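Local coordinates for fusion DH (Streptomyces sp. MJ635-86F5, PDB 6K97), which is an engineered fusion of the split dehydratase domain from cremimycin biosynthesis, a double hot-dog lyase that probably dehydrates carrier-bound polyketide intermediates, at residues R280-H286 against A315-S321. Sequence-based numbering, arbitrary orientation.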
loop_
_atom_site.group_PDB
_atom_site.type_symbol
_atom_site.label_atom_id
_atom_site.label_comp_id
_atom_site.label_asym_id
_atom_site.label_seq_id
_atom_site.Cartn_x
_atom_site.Cartn_y
_atom_site.Cartn_z
ATOM N N ARG A 280 25.227 -5.401 7.223
ATOM C CA ARG A 280 25.199 -4.370 8.271
ATOM C C ARG A 280 25.798 -3.072 7.762
ATOM O O ARG A 280 26.891 -3.087 7.180
ATOM C CB ARG A 280 26.055 -4.773 9.446
ATOM C CG ARG A 280 25.558 -5.945 10.254
ATOM C CD ARG A 280 26.656 -6.358 11.263
ATOM N NE ARG A 280 26.191 -7.483 12.064
ATOM C CZ ARG A 280 25.278 -7.387 13.031
ATOM N NH1 ARG A 280 24.902 -8.470 13.701
ATOM N NH2 ARG A 280 24.735 -6.223 13.345
ATOM N N ARG A 281 25.115 -1.956 8.035
ATOM C CA ARG A 281 25.657 -0.616 7.767
ATOM C C ARG A 281 25.947 -0.375 6.278
ATOM O O ARG A 281 27.085 -0.082 5.860
ATOM C CB ARG A 281 26.864 -0.307 8.675
ATOM C CG ARG A 281 26.436 0.084 10.100
ATOM C CD ARG A 281 27.481 -0.130 11.219
ATOM N NE ARG A 281 28.902 -0.006 10.799
ATOM C CZ ARG A 281 29.831 -0.991 10.751
ATOM N NH1 ARG A 281 31.069 -0.675 10.364
ATOM N NH2 ARG A 281 29.564 -2.266 11.092
ATOM N N VAL A 282 24.896 -0.518 5.469
ATOM C CA VAL A 282 24.978 -0.197 4.037
ATOM C C VAL A 282 24.573 1.277 3.836
ATOM O O VAL A 282 23.489 1.662 4.232
ATOM C CB VAL A 282 24.054 -1.074 3.204
ATOM C CG1 VAL A 282 24.287 -0.810 1.759
ATOM C CG2 VAL A 282 24.319 -2.532 3.480
ATOM N N ARG A 283 25.494 2.088 3.328
ATOM C CA ARG A 283 25.332 3.530 3.200
ATOM C C ARG A 283 25.780 3.890 1.801
ATOM O O ARG A 283 26.896 3.586 1.434
ATOM C CB ARG A 283 26.213 4.248 4.211
ATOM C CG ARG A 283 25.976 5.771 4.235
ATOM C CD ARG A 283 26.840 6.544 5.236
ATOM N NE ARG A 283 26.080 6.866 6.454
ATOM C CZ ARG A 283 25.972 6.063 7.513
ATOM N NH1 ARG A 283 26.582 4.874 7.532
ATOM N NH2 ARG A 283 25.239 6.440 8.548
ATOM N N VAL A 284 24.866 4.404 0.980
ATOM C CA VAL A 284 25.171 4.852 -0.355
ATOM C C VAL A 284 25.317 6.352 -0.310
ATOM O O VAL A 284 24.419 6.990 0.179
ATOM C CB VAL A 284 24.048 4.568 -1.304
ATOM C CG1 VAL A 284 24.361 5.117 -2.675
ATOM C CG2 VAL A 284 23.864 3.082 -1.409
ATOM N N HIS A 285 26.434 6.907 -0.811
ATOM C CA HIS A 285 26.639 8.375 -0.789
ATOM C C HIS A 285 26.191 9.024 -2.112
ATOM O O HIS A 285 25.856 10.193 -2.138
ATOM C CB HIS A 285 28.106 8.739 -0.480
ATOM C CG HIS A 285 28.684 7.999 0.687
ATOM N ND1 HIS A 285 28.596 8.460 1.981
ATOM C CD2 HIS A 285 29.309 6.800 0.758
ATOM C CE1 HIS A 285 29.179 7.599 2.795
ATOM N NE2 HIS A 285 29.593 6.569 2.080
ATOM N N HIS A 286 26.229 8.291 -3.223
ATOM C CA HIS A 286 25.731 8.799 -4.527
ATOM C C HIS A 286 25.144 7.632 -5.340
ATOM O O HIS A 286 25.716 6.608 -5.429
ATOM C CB HIS A 286 26.853 9.446 -5.326
ATOM C CG HIS A 286 27.436 10.651 -4.677
ATOM N ND1 HIS A 286 28.653 10.631 -4.019
ATOM C CD2 HIS A 286 26.955 11.899 -4.535
ATOM C CE1 HIS A 286 28.929 11.832 -3.562
ATOM N NE2 HIS A 286 27.919 12.620 -3.866
ATOM N N ALA A 315 33.386 8.891 -3.478
ATOM C CA ALA A 315 32.905 7.799 -2.649
ATOM C C ALA A 315 31.458 7.437 -3.062
ATOM O O ALA A 315 30.627 8.311 -3.198
ATOM C CB ALA A 315 32.960 8.235 -1.205
ATOM N N VAL A 316 31.155 6.176 -3.291
ATOM C CA VAL A 316 29.823 5.792 -3.734
ATOM C C VAL A 316 29.107 4.996 -2.664
ATOM O O VAL A 316 27.977 5.329 -2.302
ATOM C CB VAL A 316 29.871 4.938 -5.002
ATOM C CG1 VAL A 316 28.532 4.293 -5.323
ATOM C CG2 VAL A 316 30.349 5.763 -6.154
ATOM N N VAL A 317 29.709 3.910 -2.197
ATOM C CA VAL A 317 29.027 3.081 -1.219
ATOM C C VAL A 317 29.993 2.448 -0.305
ATOM O O VAL A 317 31.126 2.141 -0.691
ATOM C CB VAL A 317 28.159 2.015 -1.902
ATOM C CG1 VAL A 317 28.964 1.194 -2.849
ATOM C CG2 VAL A 317 27.480 1.114 -0.899
ATOM N N SER A 318 29.565 2.270 0.928
ATOM C CA SER A 318 30.291 1.425 1.873
ATOM C C SER A 318 29.343 0.425 2.565
ATOM O O SER A 318 28.136 0.701 2.690
ATOM C CB SER A 318 31.041 2.307 2.884
ATOM O OG SER A 318 30.184 2.842 3.830
ATOM N N VAL A 319 29.903 -0.712 3.001
ATOM C CA VAL A 319 29.159 -1.808 3.641
ATOM C C VAL A 319 29.909 -2.185 4.872
ATOM O O VAL A 319 31.027 -2.695 4.791
ATOM C CB VAL A 319 29.025 -3.017 2.724
ATOM C CG1 VAL A 319 28.162 -4.110 3.319
ATOM C CG2 VAL A 319 28.437 -2.587 1.402
ATOM N N GLY A 320 29.310 -1.931 6.032
ATOM C CA GLY A 320 29.928 -2.304 7.299
ATOM C C GLY A 320 30.283 -3.755 7.270
ATOM O O GLY A 320 31.364 -4.127 7.639
ATOM N N SER A 321 29.384 -4.613 6.791
ATOM C CA SER A 321 29.662 -6.042 6.878
ATOM C C SER A 321 28.746 -6.819 5.961
ATOM O O SER A 321 27.575 -6.480 5.846
ATOM C CB SER A 321 29.487 -6.519 8.336
ATOM O OG SER A 321 29.895 -7.859 8.450
HETATM O O HOH W 1 29.012 1.681 6.056
#
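With CG set beside its backbone N (chi1 -78°) and the chain bent at chi3 (30°), R281 swings its guanidinium back over G320, whose CA lies 3.7 Å from R281 CZ against one face. Both residues sit in bulges on neighbouring antiparallel strands of the predicted C-terminal hot-dog fold in this double hot-dog dehydratase. R281 and V282 form a G1 bulge opposite I94 of strand 93-99, the strand of the other hot dog that pairs alongside in this engineered fusion; G320 and S321 form a classic bulge opposite R280. The G320 N-H reaches R281 O from above the carbonyl plane, 51° out of it, and a water donates to the same oxygen while also bonding S318 OG. R283 and S318 are joined through both backbone N-H groups, while the R283 guanidinium leads away to a salt bridge with E93 of the other hot dog. On the other face V282 and V319 lie side by side, CG2 to CG1 4.2 Å apart, and V284 CG2 meets V317 CG2 at 4.1 Å. Past the strand end, H285 N donates to V316 O (2.7 Å), and H286 points ND1 at A315 O, 3.2 Å away in its ring plane.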